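Side-chain contacts in N2152 (Neocallimastix frontalis, PDB 5U22), which probably hydrolyses rare arabinose-containing glycosides with broad specificity, as a fungal family 39 glycoside hydrolase built from a TIM barrel and a beta sandwich: residues K32-A36 / T37-S41; Y45-E49 / N50-D54; S57-P61 / L62-V66. All coordinates share one frame; numbering follows the deposited sequence.

Overall arrangement
The contacts follow one another where the chain leaves the beta sandwich and enters the TIM barrel. Contact 1 sits at the end of strand 31-35, contact 2 in the long loop that follows, and contact 3 between helix 55-58 and strand 66-70. Contacts 1 and 2 lie about 25 Å apart between centres without touching, whereas contact 3 touches both. Its centre is about 15 Å from that of contact 1, where Ser41 O and Asn65 N are 2.8 Å apart, probably hydrogen-bonded, and about 11 Å from that of contact 2, where Pro52 packs on Leu58 and Val59. Gly46 of contact 2 lies about 10 Å from a bound bis-tris molecule, too far to touch it.

Contact 1: K32-A36 / T37-S41; sequences KIRRA and THCAS
Water 1 is held by three groups of Arg35 and Thr37. It accepts hydrogen bonds from the hydroxyl of Thr37, with OG1 2.7 Å away, and from Thr37 N, and it donates one to Arg35 O at 2.9 Å. The water thus bridges Arg35 and Thr37 across Ala36, where their backbone groups make no direct bond. The Thr37 rotamer serves this bridge: OG1 lies between the backbone N and the carbonyl carbon (chi1 69°), on the same side as the N-H that the water also takes. CG2, beside the backbone N, packs 3.4 Å from Arg35 O. The extended Arg34 chain crosses the Thr37 side chain at about a right angle and brings its guanidinium under the hydroxyl, which stands 3.7 Å above the plane, toward the rim. Cys39 SG approaches the same group differently, at the edge and near the plane, 3.5 Å from Arg34 NH2. That nitrogen has its main partner in Val273 O, with a long, weak ion pair to Glu269. Beyond Thr37, Ser41 N on His38 O closes a type I turn, and His38 NE2 reaches Met312 O. At this passage from the beta sandwich to the barrel, the hydroxyl and N-H given to one water probably fix the Thr37 rotamer, while Val273 O and the weak Glu269 pair hold the guanidinium against the barrel side.

Contact 2: Y45-E49 / N50-D54; sequences YGLIE and NVPKD
Ile48 and Val51 pair at a tight chain reversal in the loop that leads, within the TIM-barrel domain, to helix 55-58. Their side chains lie side by side and point the same way. Ile48 CG1 is placed between the backbone N and the carbonyl carbon (chi1 60°), which sets it 3.2 Å from Val51 O, and the extended second torsion carries CD1 on to Val51 CB at 3.8 Å. With an alanine here in place of Ile48, Val51 CB and CG2 would probably lose the apolar neighbour they have in CG1 and CD1, opening a gap beside the Val51 carbonyl. Leu47 reaches the same reversal with a different rotamer: CG lies anti to the backbone N (chi1 176°), and the branch then turns CD1 onto Pro52 CD at 3.6 Å, the two side chains crossing at about a right angle. Pro52 follows a cis peptide bond. Helix 84-91 packs against Leu47 through Val87 and Leu91. At the bend itself, the Glu49 chain folds at its second torsion and brings its carboxylate to the 82-83 backbone, where OE1 takes Gly82 N and OE2 takes Asp83 N. Between the two apolar pairs, Ile48 N donates to Val51 O over 2.9 Å, with an N-H...O angle of 170° and the donor nearly along the C=O axis.

Contact 3: S57-P61 / L62-V66; sequences SLVAP and LNINV
Val59 and Ile64 meet through one methyl and one methylene: Val59 CG1 lies 4.1 Å from Ile64 CG1, and the two side chains cross obliquely. Ile64 brings CG1 to the pair from beside its backbone N, anti to the carbonyl carbon (chi1 -67°), while Val59 presents one methyl to it and packs the other, CG2, against Pro52 and Leu47 of the preceding loop. Leu62 shares that first torsion (chi1 -68°) but is oriented quite differently: its chain runs back over the backbone oxygens of the preceding residues, with CB 3.5 Å from Val59 O and CD1 3.7 Å from Leu58 O. That second oxygen is hydrogen-bonded to Trp303 NE1, and the Trp303 side chain of helix 301-310 also touches Leu62 and Pro61.

Between these side chains the backbone winds as a short 3-10 segment, which follows helix 55-58 and leads toward strand 66-70 of the barrel's parallel sheet. Leu62 N is the first of two donors to Val59 O, across 3.0 Å and well above the carbonyl plane, 43° out of it. A weak backbone bond runs from Asn63 N to Ala60 O at 3.4 Å. Asn63 then takes left-handed backbone angles, and its ND2 is hydrogen-bonded to Gly310 O. Water 2 is the other donor to Val59 O, and it accepts from Ile64 N at 2.9 Å.

Contact 1: K32-A36 / T37-S41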
ATOM      1  N   LYS A  32      17.553  11.539  -3.811  0.50 17.19           N
ATOM      2  CA  LYS A  32      16.983  10.811  -2.682  0.50 19.99           C
ATOM      3  C   LYS A  32      15.570  11.296  -2.383  0.50 20.79           C
ATOM      4  O   LYS A  32      15.324  12.503  -2.286  0.50 22.86           O
ATOM      5  CB  LYS A  32      17.864  10.987  -1.444  0.50 21.95           C
ATOM      6  CG  LYS A  32      18.871   9.873  -1.195  0.50 22.54           C
ATOM      7  CD  LYS A  32      19.846   9.675  -2.344  0.50 23.76           C
ATOM      8  CE  LYS A  32      21.009   8.796  -1.910  0.50 23.40           C
ATOM      9  NZ  LYS A  32      21.846   8.327  -3.044  0.50 18.57           N
ATOM     10  N   ILE A  33      14.639  10.357  -2.224  1.00 17.08           N
ATOM     11  CA  ILE A  33      13.272  10.722  -1.862  1.00 17.87           C
ATOM     12  C   ILE A  33      13.164  10.713  -0.348  1.00 20.62           C
ATOM     13  O   ILE A  33      12.797  11.720   0.272  1.00 21.15           O
ATOM     14  CB  ILE A  33      12.239   9.774  -2.486  1.00 16.51           C
ATOM     15  CG1 ILE A  33      12.395   9.740  -4.002  1.00 15.91           C
ATOM     16  CG2 ILE A  33      10.836  10.228  -2.118  1.00 17.28           C
ATOM     17  CD1 ILE A  33      11.620   8.616  -4.649  1.00 16.35           C
ATOM     18  N   ARG A  34      13.463   9.559   0.242  1.00 15.55           N
ATOM     19  CA  ARG A  34      13.472   9.343   1.681  1.00 14.88           C
ATOM     20  C   ARG A  34      13.968   7.929   1.919  1.00 16.36           C
ATOM     21  O   ARG A  34      14.204   7.181   0.962  1.00 18.84           O
ATOM     22  CB  ARG A  34      12.081   9.520   2.290  1.00 24.80           C
ATOM     23  CG  ARG A  34      11.085   8.583   1.683  1.00 17.21           C
ATOM     24  CD  ARG A  34       9.709   8.604   2.348  1.00 15.97           C
ATOM     25  NE  ARG A  34       8.835   7.715   1.586  1.00 17.39           N
ATOM     26  CZ  ARG A  34       7.609   7.339   1.947  1.00 25.03           C
ATOM     27  NH1 ARG A  34       7.069   7.778   3.088  1.00 24.67           N
ATOM     28  NH2 ARG A  34       6.926   6.519   1.149  1.00 18.86           N
ATOM     29  N   ARG A  35      14.109   7.552   3.186  1.00 14.66           N
ATOM     30  CA  ARG A  35      14.506   6.196   3.526  1.00 19.84           C
ATOM     31  C   ARG A  35      13.493   5.189   2.997  1.00 17.65           C
ATOM     32  O   ARG A  35      12.312   5.494   2.807  1.00 18.79           O
ATOM     33  CB  ARG A  35      14.628   6.034   5.038  1.00 27.84           C
ATOM     34  CG  ARG A  35      15.686   6.881   5.714  1.00 30.51           C
ATOM     35  CD  ARG A  35      15.817   6.417   7.160  1.00 35.72           C
ATOM     36  NE  ARG A  35      15.733   4.957   7.215  1.00 40.73           N
ATOM     37  CZ  ARG A  35      15.369   4.253   8.282  1.00 39.91           C
ATOM     38  NH1 ARG A  35      15.044   4.867   9.419  1.00 32.91           N
ATOM     39  NH2 ARG A  35      15.332   2.929   8.210  1.00 44.00           N
ATOM     40  N   ALA A  36      13.972   3.981   2.741  1.00 16.73           N
ATOM     41  CA  ALA A  36      13.084   2.879   2.393  1.00 17.80           C
ATOM     42  C   ALA A  36      12.164   2.545   3.558  1.00 18.41           C
ATOM     43  O   ALA A  36      12.627   2.246   4.662  1.00 23.02           O
ATOM     44  CB  ALA A  36      13.909   1.655   1.997  1.00 19.03           C
ATOM     45  N   THR A  37      10.852   2.615   3.311  1.00 16.01           N
ATOM     46  CA  THR A  37       9.847   2.258   4.301  1.00 15.17           C
ATOM     47  C   THR A  37       8.907   1.156   3.838  1.00 15.24           C
ATOM     48  O   THR A  37       8.094   0.685   4.643  1.00 16.31           O
ATOM     49  CB  THR A  37       9.012   3.485   4.687  1.00 15.92           C
ATOM     50  OG1 THR A  37       8.199   3.870   3.570  1.00 18.42           O
ATOM     51  CG2 THR A  37       9.916   4.652   5.073  1.00 18.53           C
ATOM     52  N   HIS A  38       8.999   0.725   2.580  1.00 14.92           N
ATOM     53  CA  HIS A  38       8.108  -0.290   2.015  1.00 16.22           C
ATOM     54  C   HIS A  38       6.653   0.101   2.237  1.00 16.22           C
ATOM     55  O   HIS A  38       5.820  -0.700   2.668  1.00 16.69           O
ATOM     56  CB  HIS A  38       8.423  -1.669   2.594  1.00 16.01           C
ATOM     57  CG  HIS A  38       9.884  -1.872   2.824  1.00 13.52           C
ATOM     58  ND1 HIS A  38      10.450  -1.843   4.079  1.00 17.69           N
ATOM     59  CD2 HIS A  38      10.908  -2.014   1.950  1.00 18.01           C
ATOM     60  CE1 HIS A  38      11.760  -2.002   3.971  1.00 24.76           C
ATOM     61  NE2 HIS A  38      12.063  -2.106   2.689  1.00 16.86           N
ATOM     62  N   CYS A  39       6.356   1.363   1.926  1.00 17.25           N
ATOM     63  CA  CYS A  39       5.079   1.941   2.332  1.00 16.51           C
ATOM     64  C   CYS A  39       3.894   1.175   1.763  1.00 19.47           C
ATOM     65  O   CYS A  39       2.859   1.078   2.424  1.00 16.45           O
ATOM     66  CB  CYS A  39       5.009   3.418   1.928  1.00 11.79           C
ATOM     67  SG  CYS A  39       4.971   3.770   0.142  1.00 17.97           S
ATOM     68  N   ALA A  40       4.028   0.597   0.570  1.00 14.15           N
ATOM     69  CA  ALA A  40       2.908  -0.079  -0.072  1.00 15.97           C
ATOM     70  C   ALA A  40       2.812  -1.560   0.293  1.00 17.94           C
ATOM     71  O   ALA A  40       2.007  -2.276  -0.311  1.00 14.84           O
ATOM     72  CB  ALA A  40       2.996   0.085  -1.598  1.00 16.86           C
ATOM     73  N   SER A  41       3.585  -2.027   1.282  1.00 14.28           N
ATOM     74  CA  SER A  41       3.629  -3.448   1.638  1.00 14.17           C
ATOM     75  C   SER A  41       2.578  -3.732   2.706  1.00 17.20           C
ATOM     76  O   SER A  41       2.857  -3.745   3.910  1.00 16.60           O
ATOM     77  CB  SER A  41       5.014  -3.852   2.129  1.00 17.31           C
ATOM     78  OG  SER A  41       6.020  -3.604   1.168  1.00 24.22           O
TER
HETATM   79  O   HOH W   1       9.859   4.604   1.610  1.00 21.05           O

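Contact 2: Y45-E49 / N50-D54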
ATOM      1  N   TYR A  45      -7.544  -7.233   4.941  1.00 16.26           N
ATOM      2  CA  TYR A  45      -7.830  -8.646   5.239  1.00 13.78           C
ATOM      3  C   TYR A  45      -6.755  -9.567   4.666  1.00 14.87           C
ATOM      4  O   TYR A  45      -7.021 -10.728   4.334  1.00 15.07           O
ATOM      5  CB  TYR A  45      -9.199  -9.089   4.713  1.00 13.24           C
ATOM      6  CG  TYR A  45     -10.407  -8.664   5.524  1.00 14.31           C
ATOM      7  CD1 TYR A  45     -10.906  -7.366   5.443  1.00 13.46           C
ATOM      8  CD2 TYR A  45     -11.089  -9.588   6.331  1.00 18.04           C
ATOM      9  CE1 TYR A  45     -12.038  -6.988   6.147  1.00 17.21           C
ATOM     10  CE2 TYR A  45     -12.226  -9.210   7.055  1.00 12.81           C
ATOM     11  CZ  TYR A  45     -12.697  -7.915   6.947  1.00 16.97           C
ATOM     12  OH  TYR A  45     -13.817  -7.533   7.654  1.00 16.10           O
ATOM     13  N   GLY A  46      -5.536  -9.044   4.500  1.00 14.62           N
ATOM     14  CA  GLY A  46      -4.481  -9.852   3.921  1.00 15.33           C
ATOM     15  C   GLY A  46      -3.899 -10.842   4.892  1.00 15.70           C
ATOM     16  O   GLY A  46      -3.344 -11.859   4.471  1.00 17.82           O
ATOM     17  N   LEU A  47      -4.027 -10.560   6.184  1.00 12.73           N
ATOM     18  CA  LEU A  47      -3.582 -11.443   7.251  1.00 13.95           C
ATOM     19  C   LEU A  47      -4.755 -11.631   8.194  1.00 15.41           C
ATOM     20  O   LEU A  47      -5.347 -10.644   8.634  1.00 16.99           O
ATOM     21  CB  LEU A  47      -2.386 -10.843   7.997  1.00 16.12           C
ATOM     22  CG  LEU A  47      -1.860 -11.600   9.215  1.00 15.44           C
ATOM     23  CD1 LEU A  47      -1.419 -13.002   8.826  1.00 16.06           C
ATOM     24  CD2 LEU A  47      -0.705 -10.826   9.858  1.00 16.89           C
ATOM     25  N   ILE A  48      -5.105 -12.881   8.490  1.00 14.25           N
ATOM     26  CA  ILE A  48      -6.194 -13.134   9.435  1.00 14.00           C
ATOM     27  C   ILE A  48      -5.716 -14.075  10.533  1.00 17.70           C
ATOM     28  O   ILE A  48      -4.506 -14.285  10.697  1.00 17.13           O
ATOM     29  CB  ILE A  48      -7.444 -13.677   8.719  1.00 13.25           C
ATOM     30  CG1 ILE A  48      -7.136 -14.990   7.988  1.00 15.28           C
ATOM     31  CG2 ILE A  48      -7.973 -12.623   7.726  1.00 14.97           C
ATOM     32  CD1 ILE A  48      -8.355 -15.543   7.271  1.00 14.35           C
ATOM     33  N   GLU A  49      -6.659 -14.636  11.300  1.00 16.45           N
ATOM     34  CA  GLU A  49      -6.289 -15.320  12.539  1.00 13.94           C
ATOM     35  C   GLU A  49      -5.351 -16.487  12.275  1.00 15.97           C
ATOM     36  O   GLU A  49      -4.384 -16.693  13.019  1.00 20.41           O
ATOM     37  CB  GLU A  49      -7.538 -15.800  13.286  1.00 17.94           C
ATOM     38  CG  GLU A  49      -8.337 -14.694  13.983  1.00 18.05           C
ATOM     39  CD  GLU A  49      -9.418 -14.107  13.091  1.00 20.44           C
ATOM     40  OE1 GLU A  49      -9.309 -14.249  11.852  1.00 16.95           O
ATOM     41  OE2 GLU A  49     -10.384 -13.513  13.634  1.00 17.82           O
ATOM     42  N   ASN A  50      -5.612 -17.270  11.226  1.00 17.68           N
ATOM     43  CA  ASN A  50      -4.743 -18.415  10.970  1.00 18.72           C
ATOM     44  C   ASN A  50      -4.509 -18.649   9.479  1.00 19.24           C
ATOM     45  O   ASN A  50      -4.193 -19.776   9.078  1.00 21.73           O
ATOM     46  CB  ASN A  50      -5.312 -19.685  11.633  1.00 18.92           C
ATOM     47  CG  ASN A  50      -4.239 -20.737  11.902  1.00 27.31           C
ATOM     48  OD1 ASN A  50      -3.097 -20.403  12.218  1.00 22.82           O
ATOM     49  ND2 ASN A  50      -4.603 -22.011  11.772  1.00 24.83           N
ATOM     50  N   VAL A  51      -4.673 -17.622   8.648  1.00 15.81           N
ATOM     51  CA  VAL A  51      -4.266 -17.681   7.248  1.00 16.05           C
ATOM     52  C   VAL A  51      -3.498 -16.399   6.973  1.00 19.59           C
ATOM     53  O   VAL A  51      -3.971 -15.319   7.329  1.00 18.88           O
ATOM     54  CB  VAL A  51      -5.453 -17.824   6.280  1.00 20.42           C
ATOM     55  CG1 VAL A  51      -4.944 -18.096   4.858  1.00 15.86           C
ATOM     56  CG2 VAL A  51      -6.412 -18.941   6.733  1.00 18.72           C
ATOM     57  N   PRO A  52      -2.291 -16.505   6.383  1.00 18.25           N
ATOM     58  CA  PRO A  52      -1.562 -17.739   6.078  1.00 21.34           C
ATOM     59  C   PRO A  52      -1.225 -18.472   7.362  1.00 19.60           C
ATOM     60  O   PRO A  52      -1.042 -17.833   8.393  1.00 17.13           O
ATOM     61  CB  PRO A  52      -0.275 -17.248   5.391  1.00 23.16           C
ATOM     62  CG  PRO A  52      -0.529 -15.819   5.021  1.00 21.34           C
ATOM     63  CD  PRO A  52      -1.511 -15.308   6.038  1.00 17.45           C
ATOM     64  N   LYS A  53      -1.161 -19.799   7.306  1.00 22.11           N
ATOM     65  CA  LYS A  53      -0.798 -20.559   8.496  1.00 19.48           C
ATOM     66  C   LYS A  53       0.671 -20.347   8.846  1.00 18.93           C
ATOM     67  O   LYS A  53       1.024 -20.158  10.021  1.00 20.70           O
ATOM     68  CB  LYS A  53      -1.107 -22.039   8.252  1.00 20.00           C
ATOM     69  CG  LYS A  53      -1.669 -22.809   9.421  1.00 33.12           C
ATOM     70  CD  LYS A  53      -1.991 -24.256   9.008  1.00 26.58           C
ATOM     71  CE  LYS A  53      -3.416 -24.394   8.487  1.00 34.15           C
ATOM     72  NZ  LYS A  53      -3.799 -25.812   8.188  1.00 34.82           N
ATOM     73  N   ASP A  54       1.538 -20.348   7.835  1.00 15.76           N
ATOM     74  CA  ASP A  54       2.984 -20.304   8.033  1.00 18.28           C
ATOM     75  C   ASP A  54       3.429 -18.850   8.018  1.00 18.32           C
ATOM     76  O   ASP A  54       3.801 -18.311   6.976  1.00 17.86           O
ATOM     77  CB  ASP A  54       3.674 -21.122   6.946  1.00 19.46           C
ATOM     78  CG  ASP A  54       5.174 -21.216   7.128  1.00 19.70           C
ATOM     79  OD1 ASP A  54       5.747 -20.449   7.930  1.00 17.32           O
ATOM     80  OD2 ASP A  54       5.791 -22.047   6.422  1.00 18.21           O
TER

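Contact 3: S57-P61 / L62-V66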
ATOM      1  N   SER A  57       7.299 -18.258   6.845  1.00 16.24           N
ATOM      2  CA  SER A  57       7.653 -18.415   5.439  1.00 20.54           C
ATOM      3  C   SER A  57       6.946 -17.422   4.537  1.00 19.61           C
ATOM      4  O   SER A  57       7.521 -17.003   3.525  1.00 15.61           O
ATOM      5  CB  SER A  57       7.325 -19.823   4.935  1.00 20.11           C
ATOM      6  OG  SER A  57       8.029 -20.810   5.658  1.00 20.56           O
ATOM      7  N   LEU A  58       5.714 -17.048   4.881  1.00 18.40           N
ATOM      8  CA  LEU A  58       4.852 -16.310   3.972  1.00 16.95           C
ATOM      9  C   LEU A  58       4.630 -14.851   4.353  1.00 17.21           C
ATOM     10  O   LEU A  58       4.416 -14.033   3.462  1.00 14.28           O
ATOM     11  CB  LEU A  58       3.498 -17.026   3.854  1.00 17.07           C
ATOM     12  CG  LEU A  58       3.594 -18.477   3.354  1.00 16.44           C
ATOM     13  CD1 LEU A  58       2.213 -19.132   3.295  1.00 16.94           C
ATOM     14  CD2 LEU A  58       4.277 -18.540   1.999  1.00 13.34           C
ATOM     15  N   VAL A  59       4.696 -14.491   5.635  1.00 17.20           N
ATOM     16  CA  VAL A  59       4.444 -13.113   6.052  1.00 14.98           C
ATOM     17  C   VAL A  59       5.747 -12.422   6.421  1.00 17.40           C
ATOM     18  O   VAL A  59       6.081 -11.360   5.878  1.00 19.62           O
ATOM     19  CB  VAL A  59       3.456 -13.069   7.231  1.00 16.20           C
ATOM     20  CG1 VAL A  59       3.158 -11.634   7.615  1.00 16.84           C
ATOM     21  CG2 VAL A  59       2.175 -13.831   6.888  1.00 11.82           C
ATOM     22  N   ALA A  60       6.477 -13.014   7.359  1.00 14.45           N
ATOM     23  CA  ALA A  60       7.730 -12.426   7.824  1.00 15.26           C
ATOM     24  C   ALA A  60       8.677 -11.997   6.705  1.00 20.00           C
ATOM     25  O   ALA A  60       9.275 -10.912   6.828  1.00 21.35           O
ATOM     26  CB  ALA A  60       8.440 -13.413   8.769  1.00 19.47           C
ATOM     27  N   PRO A  61       8.872 -12.760   5.622  1.00 19.75           N
ATOM     28  CA  PRO A  61       9.857 -12.343   4.608  1.00 17.29           C
ATOM     29  C   PRO A  61       9.477 -11.102   3.837  1.00 19.56           C
ATOM     30  O   PRO A  61      10.331 -10.552   3.130  1.00 17.48           O
ATOM     31  CB  PRO A  61       9.929 -13.551   3.670  1.00 19.91           C
ATOM     32  CG  PRO A  61       9.487 -14.700   4.524  1.00 21.29           C
ATOM     33  CD  PRO A  61       8.377 -14.121   5.341  1.00 13.74           C
ATOM     34  N   LEU A  62       8.238 -10.644   3.932  1.00 17.12           N
ATOM     35  CA  LEU A  62       7.792  -9.527   3.111  1.00 16.72           C
ATOM     36  C   LEU A  62       8.107  -8.167   3.711  1.00 14.62           C
ATOM     37  O   LEU A  62       7.935  -7.157   3.020  1.00 16.96           O
ATOM     38  CB  LEU A  62       6.283  -9.626   2.869  1.00 13.54           C
ATOM     39  CG  LEU A  62       5.844 -10.794   1.992  1.00 12.60           C
ATOM     40  CD1 LEU A  62       4.349 -10.740   1.774  1.00 15.05           C
ATOM     41  CD2 LEU A  62       6.604 -10.746   0.664  1.00 17.80           C
ATOM     42  N   ASN A  63       8.535  -8.104   4.971  1.00 14.54           N
ATOM     43  CA  ASN A  63       8.848  -6.821   5.610  1.00 14.82           C
ATOM     44  C   ASN A  63       7.625  -5.900   5.590  1.00 21.11           C
ATOM     45  O   ASN A  63       7.699  -4.733   5.196  1.00 18.01           O
ATOM     46  CB  ASN A  63      10.048  -6.162   4.923  1.00 15.33           C
ATOM     47  CG  ASN A  63      10.921  -5.383   5.875  1.00 32.36           C
ATOM     48  OD1 ASN A  63      10.698  -5.371   7.087  1.00 30.34           O
ATOM     49  ND2 ASN A  63      11.946  -4.735   5.328  1.00 29.46           N
ATOM     50  N   ILE A  64       6.487  -6.459   6.014  1.00 16.83           N
ATOM     51  CA  ILE A  64       5.207  -5.758   6.025  1.00 17.20           C
ATOM     52  C   ILE A  64       5.310  -4.392   6.691  1.00 18.45           C
ATOM     53  O   ILE A  64       5.965  -4.230   7.727  1.00 18.10           O
ATOM     54  CB  ILE A  64       4.171  -6.641   6.745  1.00 16.67           C
ATOM     55  CG1 ILE A  64       3.884  -7.912   5.934  1.00 19.09           C
ATOM     56  CG2 ILE A  64       2.884  -5.867   7.010  1.00 19.89           C
ATOM     57  CD1 ILE A  64       3.233  -7.633   4.584  1.00 20.89           C
ATOM     58  N   ASN A  65       4.624  -3.402   6.104  1.00 15.60           N
ATOM     59  CA  ASN A  65       4.509  -2.075   6.694  1.00 16.46           C
ATOM     60  C   ASN A  65       3.239  -2.005   7.536  1.00 16.49           C
ATOM     61  O   ASN A  65       3.290  -2.177   8.757  1.00 16.29           O
ATOM     62  CB  ASN A  65       4.522  -0.998   5.602  1.00 13.07           C
ATOM     63  CG  ASN A  65       4.486   0.400   6.157  1.00 18.68           C
ATOM     64  OD1 ASN A  65       5.027   0.678   7.231  1.00 18.87           O
ATOM     65  ND2 ASN A  65       3.840   1.300   5.427  1.00 17.47           N
ATOM     66  N   VAL A  66       2.087  -1.790   6.903  1.00 13.90           N
ATOM     67  CA  VAL A  66       0.827  -1.642   7.624  1.00 13.56           C
ATOM     68  C   VAL A  66      -0.225  -2.511   6.956  1.00 16.59           C
ATOM     69  O   VAL A  66      -0.479  -2.363   5.752  1.00 18.50           O
ATOM     70  CB  VAL A  66       0.342  -0.184   7.672  1.00 15.87           C
ATOM     71  CG1 VAL A  66      -0.910  -0.097   8.519  1.00 18.35           C
ATOM     72  CG2 VAL A  66       1.418   0.732   8.224  1.00 16.19           C
TER
HETATM   73  O   HOH W   2       6.797  -8.914   7.499  1.00 22.40           O